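Local coordinates for putative uncharacterized protein (Pyrococcus abyssi virus 1, PDB 4HR1) that is of unknown function but folds as a bromodomain-like helical bundle, encoded by a virus that infects the archaeon Pyrococcus abyssi, at residues N4-V9 and N55-A60; S14-A19 and L83-I88; G25-T30 and K34-Q39; I20-G25 and L109-Y114; Y62-F67 and D72-E77. One frame throughout, in Å; residues are numbered along the deposited sequence.

Contact 1. Residues N4-V9 and N55-A60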
# COMPACT_ATOMS: atom_id res chain seq x y z
N ASN A 4 12.19 11.65 7.56
CA ASN A 4 11.41 11.89 6.35
C ASN A 4 9.99 11.38 6.62
O ASN A 4 9.71 10.18 6.44
CB ASN A 4 12.02 11.22 5.13
CG ASN A 4 11.36 11.66 3.84
OD1 ASN A 4 10.22 11.28 3.52
ND2 ASN A 4 12.06 12.50 3.09
N GLY A 5 9.13 12.29 7.08
CA GLY A 5 7.75 12.02 7.47
C GLY A 5 6.93 11.15 6.53
O GLY A 5 6.40 10.12 6.95
N ALA A 6 6.82 11.59 5.24
CA ALA A 6 6.03 10.91 4.20
C ALA A 6 6.55 9.50 3.91
O ALA A 6 5.78 8.55 4.04
CB ALA A 6 5.96 11.75 2.92
N GLN A 7 7.86 9.36 3.61
CA GLN A 7 8.44 8.03 3.38
C GLN A 7 8.19 7.07 4.55
O GLN A 7 7.74 5.94 4.33
CB GLN A 7 9.93 8.13 3.08
CG GLN A 7 10.55 6.84 2.58
CD GLN A 7 11.97 6.77 3.04
OE1 GLN A 7 12.85 7.38 2.44
NE2 GLN A 7 12.19 6.09 4.16
N THR A 8 8.41 7.55 5.79
CA THR A 8 8.24 6.78 7.02
C THR A 8 6.85 6.18 7.13
O THR A 8 6.72 4.96 7.25
CB THR A 8 8.70 7.57 8.27
OG1 THR A 8 10.00 8.13 8.04
CG2 THR A 8 8.72 6.72 9.52
N VAL A 9 5.81 7.02 7.04
CA VAL A 9 4.41 6.55 7.13
C VAL A 9 4.03 5.61 5.97
O VAL A 9 3.40 4.58 6.21
CB VAL A 9 3.37 7.69 7.40
CG1 VAL A 9 3.80 8.55 8.58
CG2 VAL A 9 3.15 8.55 6.17
N ASN A 55 -2.67 11.12 4.95
CA ASN A 55 -2.70 11.51 3.53
C ASN A 55 -2.29 12.95 3.32
O ASN A 55 -1.70 13.29 2.29
CB ASN A 55 -4.12 11.37 2.94
CG ASN A 55 -4.64 9.97 2.77
OD1 ASN A 55 -3.89 8.98 2.77
ND2 ASN A 55 -5.96 9.86 2.58
N TRP A 56 -2.65 13.81 4.29
CA TRP A 56 -2.31 15.23 4.25
C TRP A 56 -0.81 15.40 4.09
O TRP A 56 -0.40 16.20 3.26
CB TRP A 56 -2.86 15.95 5.48
CG TRP A 56 -2.29 15.49 6.79
CD1 TRP A 56 -2.77 14.50 7.60
CD2 TRP A 56 -1.11 16.00 7.43
NE1 TRP A 56 -1.95 14.35 8.69
CE2 TRP A 56 -0.91 15.24 8.60
CE3 TRP A 56 -0.18 17.01 7.11
CZ2 TRP A 56 0.16 15.47 9.47
CZ3 TRP A 56 0.90 17.21 7.95
CH2 TRP A 56 1.06 16.46 9.12
N ASP A 57 0.00 14.57 4.82
CA ASP A 57 1.46 14.66 4.79
C ASP A 57 2.11 14.19 3.50
O ASP A 57 3.15 14.74 3.10
CB ASP A 57 2.12 14.09 6.04
CG ASP A 57 3.54 14.58 6.22
OD1 ASP A 57 4.44 13.73 6.39
OD2 ASP A 57 3.78 15.80 6.04
N VAL A 58 1.46 13.24 2.81
CA VAL A 58 1.91 12.77 1.50
C VAL A 58 1.90 13.97 0.54
O VAL A 58 2.93 14.23 -0.07
CB VAL A 58 1.09 11.56 1.02
CG1 VAL A 58 1.66 10.99 -0.28
CG2 VAL A 58 1.01 10.49 2.10
N TYR A 59 0.79 14.78 0.50
CA TYR A 59 0.77 16.00 -0.32
C TYR A 59 1.56 17.13 0.33
O TYR A 59 2.37 17.76 -0.37
CB TYR A 59 -0.65 16.53 -0.69
CG TYR A 59 -0.58 17.83 -1.48
CD1 TYR A 59 0.08 17.88 -2.71
CD2 TYR A 59 -1.03 19.03 -0.94
CE1 TYR A 59 0.25 19.08 -3.39
CE2 TYR A 59 -0.90 20.24 -1.63
CZ TYR A 59 -0.26 20.26 -2.86
OH TYR A 59 -0.08 21.44 -3.54
N ALA A 60 1.28 17.43 1.63
CA ALA A 60 1.92 18.53 2.35
C ALA A 60 3.43 18.59 2.17
O ALA A 60 3.94 19.64 1.77
CB ALA A 60 1.54 18.50 3.83
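Gly5 and Ala6, in the opening turn of helix 5-30, face Asp57 and Val58 of helix 34-63 in a roughly antiparallel helix pair of the bundle: the short axes run at 138° and approach to 9.0 Å. The backbones are nearest at Ala6 and Val58, whose CA atoms lie 5.3 Å apart. Such closeness fits the small residues on the 4-9 side, since Ala6 brings only its CB, 4.4 Å from Val58 CA. The carboxylate of Asp57 reaches across because its CG stands anti to the backbone N (chi1 -161°). Its OD1 comes within 3.4 Å of Ala6 N, but the angle is too poor for a hydrogen bond, so the approach is one of proximity beside the start of a helix, whose dipole would probably still suit a negative group. That start is capped by Asn4, whose OD1 accepts from Gln7 N at 3.0 Å, in the carbonyl plane. Around the pair, Val9 continues the packing onto Val54 of helix 34-63, Asp57 leans on Ile78 of helix 72-98, and aromatic side chains of the second protein chain pack on Ala6 and bond to Val58 O.

Contact 2. Residues S14-A19 and L83-I88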
# COMPACT_ATOMS: atom_id res chain seq x y z
N SER A 14 2.60 0.42 3.79
CA SER A 14 2.93 -0.61 2.78
C SER A 14 3.25 -1.96 3.43
O SER A 14 2.63 -2.95 3.03
CB SER A 14 4.08 -0.16 1.87
OG SER A 14 3.74 1.04 1.19
N TRP A 15 4.12 -1.99 4.47
CA TRP A 15 4.45 -3.23 5.20
C TRP A 15 3.18 -3.85 5.73
O TRP A 15 2.96 -5.05 5.53
CB TRP A 15 5.39 -2.96 6.40
CG TRP A 15 6.04 -4.21 6.94
CD1 TRP A 15 7.26 -4.71 6.57
CD2 TRP A 15 5.47 -5.17 7.85
NE1 TRP A 15 7.51 -5.89 7.24
CE2 TRP A 15 6.43 -6.20 8.02
CE3 TRP A 15 4.27 -5.23 8.59
CZ2 TRP A 15 6.22 -7.28 8.89
CZ3 TRP A 15 4.06 -6.32 9.43
CH2 TRP A 15 5.02 -7.33 9.56
N LEU A 16 2.37 -3.04 6.42
CA LEU A 16 1.13 -3.53 7.03
C LEU A 16 0.12 -4.07 6.01
O LEU A 16 -0.50 -5.11 6.26
CB LEU A 16 0.51 -2.45 7.93
CG LEU A 16 1.26 -2.14 9.23
CD1 LEU A 16 0.62 -1.01 9.94
CD2 LEU A 16 1.26 -3.32 10.16
N ARG A 17 0.01 -3.42 4.82
CA ARG A 17 -0.89 -3.88 3.75
C ARG A 17 -0.41 -5.21 3.16
O ARG A 17 -1.20 -6.16 3.07
CB ARG A 17 -1.10 -2.81 2.66
CG ARG A 17 -1.86 -1.58 3.18
CD ARG A 17 -2.82 -1.04 2.15
NE ARG A 17 -2.84 0.42 2.11
CZ ARG A 17 -3.71 1.19 2.76
NH1 ARG A 17 -4.63 0.64 3.54
NH2 ARG A 17 -3.65 2.51 2.65
N THR A 18 0.90 -5.30 2.86
CA THR A 18 1.57 -6.49 2.34
C THR A 18 1.44 -7.65 3.34
O THR A 18 1.23 -8.80 2.92
CB THR A 18 3.02 -6.19 1.98
OG1 THR A 18 3.14 -4.91 1.33
CG2 THR A 18 3.66 -7.29 1.13
N ALA A 19 1.51 -7.34 4.65
CA ALA A 19 1.37 -8.30 5.75
C ALA A 19 -0.04 -8.86 5.80
O ALA A 19 -0.22 -10.03 6.11
CB ALA A 19 1.73 -7.65 7.07
N LEU A 83 2.69 5.49 16.03
CA LEU A 83 2.48 4.68 17.21
C LEU A 83 1.36 3.67 17.04
O LEU A 83 1.52 2.51 17.42
CB LEU A 83 2.16 5.60 18.38
CG LEU A 83 3.13 5.52 19.52
CD1 LEU A 83 3.30 6.90 20.18
CD2 LEU A 83 2.75 4.37 20.49
N VAL A 84 0.22 4.12 16.48
CA VAL A 84 -0.97 3.27 16.24
C VAL A 84 -0.59 2.19 15.20
O VAL A 84 -0.95 1.02 15.37
CB VAL A 84 -2.19 4.14 15.79
CG1 VAL A 84 -3.35 3.28 15.28
CG2 VAL A 84 -2.65 5.05 16.93
N LEU A 85 0.20 2.59 14.19
CA LEU A 85 0.70 1.73 13.11
C LEU A 85 1.59 0.61 13.68
O LEU A 85 1.47 -0.55 13.24
CB LEU A 85 1.47 2.56 12.07
CG LEU A 85 0.65 3.42 11.11
CD1 LEU A 85 1.54 4.49 10.42
CD2 LEU A 85 -0.05 2.56 10.07
N GLU A 86 2.44 0.94 14.69
CA GLU A 86 3.33 -0.01 15.35
C GLU A 86 2.55 -0.99 16.19
O GLU A 86 2.88 -2.16 16.18
CB GLU A 86 4.49 0.67 16.07
CG GLU A 86 5.69 -0.23 16.30
CD GLU A 86 6.48 -0.74 15.10
OE1 GLU A 86 7.23 -1.73 15.28
OE2 GLU A 86 6.42 -0.12 14.02
N ASP A 87 1.42 -0.55 16.79
CA ASP A 87 0.54 -1.47 17.52
C ASP A 87 -0.13 -2.43 16.55
O ASP A 87 -0.30 -3.61 16.87
CB ASP A 87 -0.54 -0.71 18.32
CG ASP A 87 -0.01 0.22 19.41
OD1 ASP A 87 0.75 -0.25 20.27
OD2 ASP A 87 -0.42 1.40 19.44
N ILE A 88 -0.48 -1.93 15.32
CA ILE A 88 -1.10 -2.76 14.28
C ILE A 88 -0.12 -3.88 13.87
O ILE A 88 -0.51 -5.05 13.86
CB ILE A 88 -1.68 -1.94 13.10
CG1 ILE A 88 -2.84 -1.00 13.59
CG2 ILE A 88 -2.20 -2.87 12.00
CD1 ILE A 88 -3.08 0.27 12.73
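Ser14 O takes two donors from Thr18, on the helix that sends Leu16 across to Leu85 and Ile88. Thr18 N supplies the ordinary helical bond, while Thr18 OG1 donates at 2.6 Å to the same Ser14 O from above the carbonyl plane, 44° out of it. This bond serves helix 5-30 alone; the contact itself is apolar and made by one side chain wedged against two. Leu16 points toward segment 83-88 of helix 72-98. Leu16 CD1 meets Leu85 CD2 at 3.6 Å, the two chains slanting past each other, and also lies 3.4 Å from the carbonyl oxygen Leu85 O, a close van der Waals approach to backbone. The same CD1 reaches Ile88 CB and CG2, each at 4.0 Å, while Leu16 CD2 is the methyl closest to Ile88 CG2, at 3.9 Å, with the two side chains roughly perpendicular. Ile88 offers that methyl because CG2 sits anti to its backbone N, with CG1 anti to the carbonyl carbon (chi1 -63°). The centre of the contact lies about 2 Å from the centre of the chain, in the interior of the helical bundle, where helices 5-30 and 72-98 meet; all three touching residues are buried. Leu16 also rests on Lys89 and Ile92, Leu85 touches Ile50 and Ile88 touches Arg46, both of helix 34-63, and flanking Trp15 donates from NE1 to Asp116 OD1 of helix 109-119.

Contact 3. Residues G25-T30 and K34-Q39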
# COMPACT_ATOMS: atom_id res chain seq x y z
N GLY A 25 -3.73 -14.75 2.03
CA GLY A 25 -3.21 -15.82 1.19
C GLY A 25 -2.92 -17.10 1.93
O GLY A 25 -3.26 -18.19 1.44
N TYR A 26 -2.29 -16.99 3.12
CA TYR A 26 -1.98 -18.15 3.97
C TYR A 26 -3.28 -18.85 4.36
O TYR A 26 -3.34 -20.08 4.35
CB TYR A 26 -1.18 -17.73 5.23
CG TYR A 26 -1.09 -18.81 6.28
CD1 TYR A 26 -0.25 -19.91 6.11
CD2 TYR A 26 -1.88 -18.76 7.43
CE1 TYR A 26 -0.17 -20.91 7.08
CE2 TYR A 26 -1.82 -19.77 8.39
CZ TYR A 26 -0.96 -20.84 8.22
OH TYR A 26 -0.88 -21.83 9.16
N MSE A 27 -4.31 -18.05 4.70
CA MSE A 27 -5.63 -18.49 5.14
C MSE A 27 -6.43 -19.16 4.05
O MSE A 27 -7.13 -20.13 4.36
CB MSE A 27 -6.40 -17.33 5.75
CG MSE A 27 -5.85 -16.93 7.09
SE MSE A 27 -6.92 -15.63 8.03
CE MSE A 27 -6.04 -15.77 9.73
N GLU A 28 -6.36 -18.66 2.81
CA GLU A 28 -7.02 -19.24 1.64
C GLU A 28 -6.43 -20.64 1.36
O GLU A 28 -7.19 -21.60 1.22
CB GLU A 28 -6.86 -18.33 0.41
CG GLU A 28 -7.98 -17.32 0.25
CD GLU A 28 -7.55 -15.86 0.17
OE1 GLU A 28 -7.98 -15.07 1.04
OE2 GLU A 28 -6.80 -15.50 -0.77
N THR A 29 -5.08 -20.74 1.32
CA THR A 29 -4.32 -21.97 1.07
C THR A 29 -4.47 -23.02 2.21
O THR A 29 -4.27 -24.21 1.95
CB THR A 29 -2.84 -21.62 0.80
OG1 THR A 29 -2.77 -20.48 -0.06
CG2 THR A 29 -2.06 -22.78 0.18
N THR A 30 -4.81 -22.59 3.44
CA THR A 30 -4.92 -23.51 4.58
C THR A 30 -6.34 -23.62 5.18
O THR A 30 -6.57 -24.48 6.05
CB THR A 30 -3.79 -23.25 5.59
OG1 THR A 30 -2.64 -22.75 4.90
CG2 THR A 30 -3.39 -24.51 6.35
N LYS A 34 -13.73 -18.97 10.52
CA LYS A 34 -14.53 -17.76 10.26
C LYS A 34 -14.11 -16.57 11.15
O LYS A 34 -14.08 -15.43 10.67
CB LYS A 34 -16.03 -18.05 10.40
CG LYS A 34 -16.74 -18.23 9.06
CD LYS A 34 -18.18 -18.71 9.24
CE LYS A 34 -18.37 -20.17 8.87
NZ LYS A 34 -18.47 -20.37 7.39
N LYS A 35 -13.74 -16.87 12.41
CA LYS A 35 -13.27 -15.90 13.41
C LYS A 35 -11.93 -15.33 12.95
O LYS A 35 -11.73 -14.12 13.01
CB LYS A 35 -13.11 -16.56 14.79
CG LYS A 35 -14.41 -17.09 15.39
CD LYS A 35 -14.35 -18.59 15.75
CE LYS A 35 -14.30 -19.55 14.57
NZ LYS A 35 -15.50 -19.46 13.70
N GLU A 36 -11.02 -16.21 12.46
CA GLU A 36 -9.69 -15.85 11.99
C GLU A 36 -9.72 -14.85 10.81
O GLU A 36 -9.01 -13.85 10.84
CB GLU A 36 -8.84 -17.10 11.68
CG GLU A 36 -8.38 -17.85 12.92
CD GLU A 36 -7.67 -19.18 12.70
OE1 GLU A 36 -7.99 -19.88 11.71
OE2 GLU A 36 -6.82 -19.54 13.54
N LEU A 37 -10.61 -15.08 9.84
CA LEU A 37 -10.78 -14.20 8.68
C LEU A 37 -11.43 -12.85 9.06
O LEU A 37 -11.19 -11.83 8.40
CB LEU A 37 -11.60 -14.89 7.58
CG LEU A 37 -10.96 -16.13 6.95
CD1 LEU A 37 -11.96 -17.26 6.85
CD2 LEU A 37 -10.34 -15.80 5.60
N GLU A 38 -12.26 -12.87 10.14
CA GLU A 38 -12.92 -11.70 10.70
C GLU A 38 -11.86 -10.80 11.33
O GLU A 38 -11.78 -9.63 10.96
CB GLU A 38 -13.97 -12.12 11.75
CG GLU A 38 -15.06 -11.09 12.02
CD GLU A 38 -16.46 -11.54 11.62
OE1 GLU A 38 -16.98 -12.51 12.21
OE2 GLU A 38 -17.03 -10.91 10.70
N GLN A 39 -11.01 -11.37 12.23
CA GLN A 39 -9.90 -10.70 12.94
C GLN A 39 -8.95 -9.98 11.96
O GLN A 39 -8.55 -8.84 12.23
CB GLN A 39 -9.09 -11.69 13.79
CG GLN A 39 -9.84 -12.28 15.00
CD GLN A 39 -9.09 -13.43 15.67
OE1 GLN A 39 -8.90 -13.45 16.89
NE2 GLN A 39 -8.67 -14.43 14.90
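Met27, present as selenomethionine, reaches Glu36 and Leu37 with the end of an extended chain, and the close packing is concentrated there. Its torsions beyond CG stay near 180° (chi2 -172°, chi3 168°), which carries the tip straight across the gap between helices whose nearest CA atoms, those of Met27 and Leu37, are 7.6 Å apart. The methyl Met27 CE rests 3.7 Å from Glu36 CB, and thus against the aliphatic root of that side chain rather than its carboxylate; the two chains pass at a slant. The selenium lies over the backbone, Met27 SE being 3.9 Å from Glu36 O. The polar end of Glu36 is held elsewhere, its OE1 accepting from Thr33 N just before the helix.

The other side is looser. Leu37 is exposed, and its CD2 comes no nearer to Met27 SE than 4.2 Å. In segment 25-30 of helix 5-30, on a side that the second protein chain also touches at Thr29, Thr29 OG1 donates to Gly25 O at 2.8 Å, from the opposite face of that carbonyl to Thr29 N.

The contact closes the turn joining helices 5-30 and 34-63, with Glu95 of helix 72-98 and Val99 after it also touching Met27, and with Tyr26 OH bonded to Val99 O.

Contact 4. Residues I20-G25 and L109-Y114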
# COMPACT_ATOMS: atom_id res chain seq x y z
N ILE A 20 -1.05 -8.02 5.50
CA ILE A 20 -2.46 -8.42 5.45
C ILE A 20 -2.69 -9.31 4.21
O ILE A 20 -3.32 -10.35 4.33
CB ILE A 20 -3.42 -7.19 5.57
CG1 ILE A 20 -3.49 -6.72 7.05
CG2 ILE A 20 -4.86 -7.48 5.03
CD1 ILE A 20 -3.77 -5.32 7.21
N ALA A 21 -2.12 -8.92 3.05
CA ALA A 21 -2.18 -9.71 1.81
C ALA A 21 -1.61 -11.11 2.07
O ALA A 21 -2.25 -12.10 1.71
CB ALA A 21 -1.38 -9.02 0.70
N PHE A 22 -0.45 -11.17 2.78
CA PHE A 22 0.24 -12.41 3.16
C PHE A 22 -0.65 -13.32 3.99
O PHE A 22 -0.80 -14.49 3.64
CB PHE A 22 1.54 -12.07 3.91
CG PHE A 22 2.45 -13.24 4.22
CD1 PHE A 22 2.26 -13.99 5.38
CD2 PHE A 22 3.52 -13.55 3.40
CE1 PHE A 22 3.11 -15.06 5.68
CE2 PHE A 22 4.38 -14.60 3.71
CZ PHE A 22 4.18 -15.34 4.86
N LEU A 23 -1.26 -12.77 5.07
CA LEU A 23 -2.17 -13.49 5.98
C LEU A 23 -3.39 -14.05 5.26
O LEU A 23 -3.76 -15.20 5.51
CB LEU A 23 -2.65 -12.56 7.10
CG LEU A 23 -1.91 -12.64 8.39
CD1 LEU A 23 -1.79 -11.27 9.00
CD2 LEU A 23 -2.59 -13.60 9.35
N LYS A 24 -4.02 -13.22 4.39
CA LYS A 24 -5.19 -13.55 3.57
C LYS A 24 -4.88 -14.79 2.72
O LYS A 24 -5.64 -15.77 2.77
CB LYS A 24 -5.53 -12.35 2.65
CG LYS A 24 -7.00 -11.95 2.66
CD LYS A 24 -7.23 -10.59 3.30
CE LYS A 24 -7.68 -9.53 2.31
NZ LYS A 24 -6.54 -8.92 1.58
N GLY A 25 -3.73 -14.75 2.03
CA GLY A 25 -3.21 -15.82 1.19
C GLY A 25 -2.92 -17.10 1.93
O GLY A 25 -3.26 -18.19 1.44
N LEU A 109 10.77 -14.27 12.03
CA LEU A 109 11.97 -13.72 11.41
C LEU A 109 12.08 -13.85 9.90
O LEU A 109 12.49 -12.89 9.25
CB LEU A 109 13.22 -14.31 12.05
CG LEU A 109 13.97 -13.42 13.04
CD1 LEU A 109 15.06 -14.21 13.74
CD2 LEU A 109 14.58 -12.18 12.35
N LYS A 110 11.78 -15.04 9.35
CA LYS A 110 11.87 -15.28 7.91
C LYS A 110 10.73 -14.56 7.15
O LYS A 110 10.97 -13.99 6.09
CB LYS A 110 11.86 -16.78 7.58
CG LYS A 110 13.03 -17.59 8.13
CD LYS A 110 12.96 -19.03 7.61
CE LYS A 110 13.91 -19.97 8.31
NZ LYS A 110 13.85 -21.34 7.74
N ILE A 111 9.50 -14.62 7.71
CA ILE A 111 8.29 -14.02 7.16
C ILE A 111 8.53 -12.52 7.09
O ILE A 111 8.33 -11.92 6.03
CB ILE A 111 7.04 -14.35 8.04
CG1 ILE A 111 6.57 -15.81 7.82
CG2 ILE A 111 5.90 -13.35 7.81
CD1 ILE A 111 5.61 -16.25 8.81
N SER A 112 9.01 -11.95 8.22
CA SER A 112 9.34 -10.54 8.39
C SER A 112 10.39 -10.07 7.35
O SER A 112 10.19 -9.03 6.71
CB SER A 112 9.77 -10.25 9.83
OG SER A 112 9.70 -8.87 10.14
N ASP A 113 11.46 -10.84 7.16
CA ASP A 113 12.52 -10.53 6.19
C ASP A 113 11.97 -10.56 4.75
O ASP A 113 12.28 -9.66 3.96
CB ASP A 113 13.71 -11.51 6.34
CG ASP A 113 14.68 -11.22 7.49
OD1 ASP A 113 14.31 -10.44 8.42
OD2 ASP A 113 15.78 -11.81 7.49
N TYR A 114 11.11 -11.56 4.43
CA TYR A 114 10.43 -11.68 3.15
C TYR A 114 9.53 -10.44 2.92
O TYR A 114 9.61 -9.82 1.87
CB TYR A 114 9.61 -12.98 3.09
CG TYR A 114 8.63 -13.03 1.94
CD1 TYR A 114 9.08 -13.14 0.62
CD2 TYR A 114 7.25 -12.99 2.16
CE1 TYR A 114 8.18 -13.18 -0.45
CE2 TYR A 114 6.35 -13.03 1.10
CZ TYR A 114 6.82 -13.13 -0.20
OH TYR A 114 5.93 -13.15 -1.26
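Phe22 carries the whole contact, meeting Ile111 over a face and Tyr114 at its rim. The aliphatic part is a CH-pi interaction: Ile111 CG2 stands 4.3 Å from the centroid of the Phe22 ring and 28° off its normal. Beside it, Ile111 CG1 packs on the end of the ring, 3.8 Å from Phe22 CZ. The aromatic part is a rim-to-rim meeting rather than a stack, the Phe22 and Tyr114 rings having centroids 5.9 Å apart and planes at 52°; Phe22 CE2 and Tyr114 CE2 approach to 3.6 Å. Both aromatic rings are swung out with CG anti to the backbone N, Phe22 at chi1 -173°. The polar part lies outside: Tyr114 OH bonds to the backbone of the second protein chain, which also turns aromatic side chains edge-to-face against Phe22. Met96 of helix 72-98 and Leu101 of the following loop touch both Phe22 and Ile111. The result is a buried aromatic-aliphatic cluster fastening helix 109-119 to helix 5-30 in a helical bundle, continuous with the interface between chains.

Contact 5. Residues Y62-F67 and D72-E77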
# COMPACT_ATOMS: atom_id res chain seq x y z
N TYR A 62 5.35 17.31 -0.29
CA TYR A 62 5.66 17.66 -1.68
C TYR A 62 5.51 19.15 -1.90
O TYR A 62 6.41 19.77 -2.48
CB TYR A 62 4.76 16.87 -2.66
CG TYR A 62 4.85 17.34 -4.10
CD1 TYR A 62 5.94 17.01 -4.90
CD2 TYR A 62 3.87 18.18 -4.64
CE1 TYR A 62 6.06 17.49 -6.21
CE2 TYR A 62 3.98 18.66 -5.95
CZ TYR A 62 5.07 18.32 -6.73
OH TYR A 62 5.17 18.79 -8.03
N ALA A 63 4.36 19.72 -1.45
CA ALA A 63 3.94 21.11 -1.58
C ALA A 63 4.94 22.13 -1.04
O ALA A 63 5.16 23.16 -1.69
CB ALA A 63 2.58 21.32 -0.93
N ARG A 64 5.55 21.87 0.15
CA ARG A 64 6.52 22.81 0.71
C ARG A 64 7.98 22.55 0.33
O ARG A 64 8.86 22.44 1.19
CB ARG A 64 6.29 23.17 2.19
CG ARG A 64 5.79 22.07 3.10
CD ARG A 64 4.39 22.39 3.60
NE ARG A 64 4.13 21.82 4.93
CZ ARG A 64 3.00 21.96 5.60
NH1 ARG A 64 1.99 22.65 5.09
NH2 ARG A 64 2.86 21.40 6.79
N GLY A 65 8.21 22.48 -0.99
CA GLY A 65 9.51 22.29 -1.62
C GLY A 65 10.27 21.04 -1.23
O GLY A 65 11.51 21.05 -1.19
N ASP A 66 9.53 19.94 -0.95
CA ASP A 66 10.05 18.62 -0.53
C ASP A 66 10.85 18.66 0.81
O ASP A 66 11.42 17.64 1.23
CB ASP A 66 10.78 17.90 -1.69
CG ASP A 66 10.93 16.39 -1.56
OD1 ASP A 66 11.84 15.83 -2.21
OD2 ASP A 66 10.14 15.77 -0.81
N PHE A 67 10.84 19.83 1.50
CA PHE A 67 11.50 20.02 2.79
C PHE A 67 10.65 19.40 3.88
O PHE A 67 9.42 19.46 3.80
CB PHE A 67 11.67 21.52 3.11
CG PHE A 67 12.52 22.35 2.18
CD1 PHE A 67 13.82 21.97 1.87
CD2 PHE A 67 12.05 23.57 1.69
CE1 PHE A 67 14.61 22.75 1.03
CE2 PHE A 67 12.85 24.35 0.85
CZ PHE A 67 14.12 23.94 0.53
N ASP A 72 4.71 21.85 15.00
CA ASP A 72 4.73 21.11 16.26
C ASP A 72 3.53 20.16 16.31
O ASP A 72 3.70 18.96 16.52
CB ASP A 72 4.68 22.12 17.42
CG ASP A 72 5.19 21.59 18.74
OD1 ASP A 72 6.43 21.51 18.90
OD2 ASP A 72 4.36 21.25 19.61
N ASP A 73 2.33 20.71 16.03
CA ASP A 73 1.05 20.00 16.02
C ASP A 73 1.02 18.89 14.96
O ASP A 73 0.57 17.77 15.27
CB ASP A 73 -0.10 21.00 15.83
CG ASP A 73 -0.03 22.19 16.78
OD1 ASP A 73 0.55 23.23 16.38
OD2 ASP A 73 -0.49 22.06 17.94
N GLU A 74 1.52 19.18 13.72
CA GLU A 74 1.59 18.25 12.60
C GLU A 74 2.48 17.05 12.97
O GLU A 74 1.99 15.92 12.99
CB GLU A 74 2.13 18.95 11.35
CG GLU A 74 1.12 19.79 10.59
CD GLU A 74 1.72 20.73 9.57
OE1 GLU A 74 2.96 20.76 9.43
OE2 GLU A 74 0.94 21.47 8.91
N TYR A 75 3.75 17.34 13.37
CA TYR A 75 4.75 16.40 13.87
C TYR A 75 4.16 15.42 14.91
O TYR A 75 4.35 14.21 14.77
CB TYR A 75 5.93 17.15 14.51
CG TYR A 75 7.09 16.25 14.88
CD1 TYR A 75 8.16 16.07 14.01
CD2 TYR A 75 7.11 15.57 16.10
CE1 TYR A 75 9.22 15.22 14.34
CE2 TYR A 75 8.16 14.72 16.44
CZ TYR A 75 9.22 14.55 15.55
OH TYR A 75 10.27 13.72 15.87
N LYS A 76 3.45 15.95 15.93
CA LYS A 76 2.84 15.16 17.02
C LYS A 76 1.76 14.19 16.53
O LYS A 76 1.68 13.06 17.03
CB LYS A 76 2.30 16.07 18.13
CG LYS A 76 3.39 16.75 18.98
CD LYS A 76 2.88 18.03 19.67
CE LYS A 76 2.24 17.79 21.01
NZ LYS A 76 1.54 19.00 21.50
N GLU A 77 0.92 14.65 15.57
CA GLU A 77 -0.15 13.87 14.96
C GLU A 77 0.48 12.75 14.10
O GLU A 77 -0.02 11.63 14.13
CB GLU A 77 -1.09 14.78 14.14
CG GLU A 77 -2.38 14.14 13.65
CD GLU A 77 -2.31 13.25 12.42
OE1 GLU A 77 -1.53 13.56 11.48
OE2 GLU A 77 -3.06 12.25 12.38
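Arg64 and Glu74 approach from opposite directions, the carboxylate meeting the edge of the guanidinium across the connection between helices 34-63 and 72-98. The guanidinium and carboxylate planes lie 24° apart, so the groups are similarly tilted but do not share a plane. A single nitrogen does the work: Arg64 NH2 stands 2.7 Å from Glu74 OE1 in a salt bridge and 2.9 Å from Glu74 OE2, to which it donates a hydrogen bond at 153°. OE2 is met on its syn side, with the donor tilted 30° from the carboxylate plane. The arrangement is therefore one nitrogen set between two oxygens, not a paired-nitrogen form: Arg64 NH1 is 4.1 Å from Glu74 OE2, and Arg64 NE is farther still, 4.8 Å from Glu74 OE1, so neither takes part. Glu74 reaches out along an extended chain.

Glu74 OE1 has a second partner, accepting from Ser71 N just before helix 72-98, which should help to fix the carboxylate's rotation. The side chain of Glu74 also packs on Trp56. Arg64, the first residue to leave the helical conformation, opens a type I' turn whose Phe67 N bonds back to Arg64 O at 3.3 Å. With Arg64 exposed, this is a surface salt bridge spanning a helix-loop-helix connection at one end of the bundle.

How the contacts relate
Contacts 1, 2 and 4 are buried, contact 3 is partly so, and contact 5 lies on the surface, its centre about 21 Å from the chain's centre; contact 2 sits almost at that centre. Helix 5-30 is common to contacts 1 to 4, joined in turn to helix 34-63 (contacts 1 and 3), helix 72-98 and helix 109-119. The two contacts with helix 34-63 fall on opposite sides of the centre, their own centres 32 Å apart. Contact 1 sets a carboxylate beside backbone, contact 2 is aliphatic, contact 3 lays selenomethionine on a glutamate's CB, contact 4 is aromatic and contact 5 ionic. Contacts 1 and 5 touch through Trp56, which probably bonds to Glu77 and packs on Glu74, while Trp15 packs on Ser112 between contacts 2 and 4.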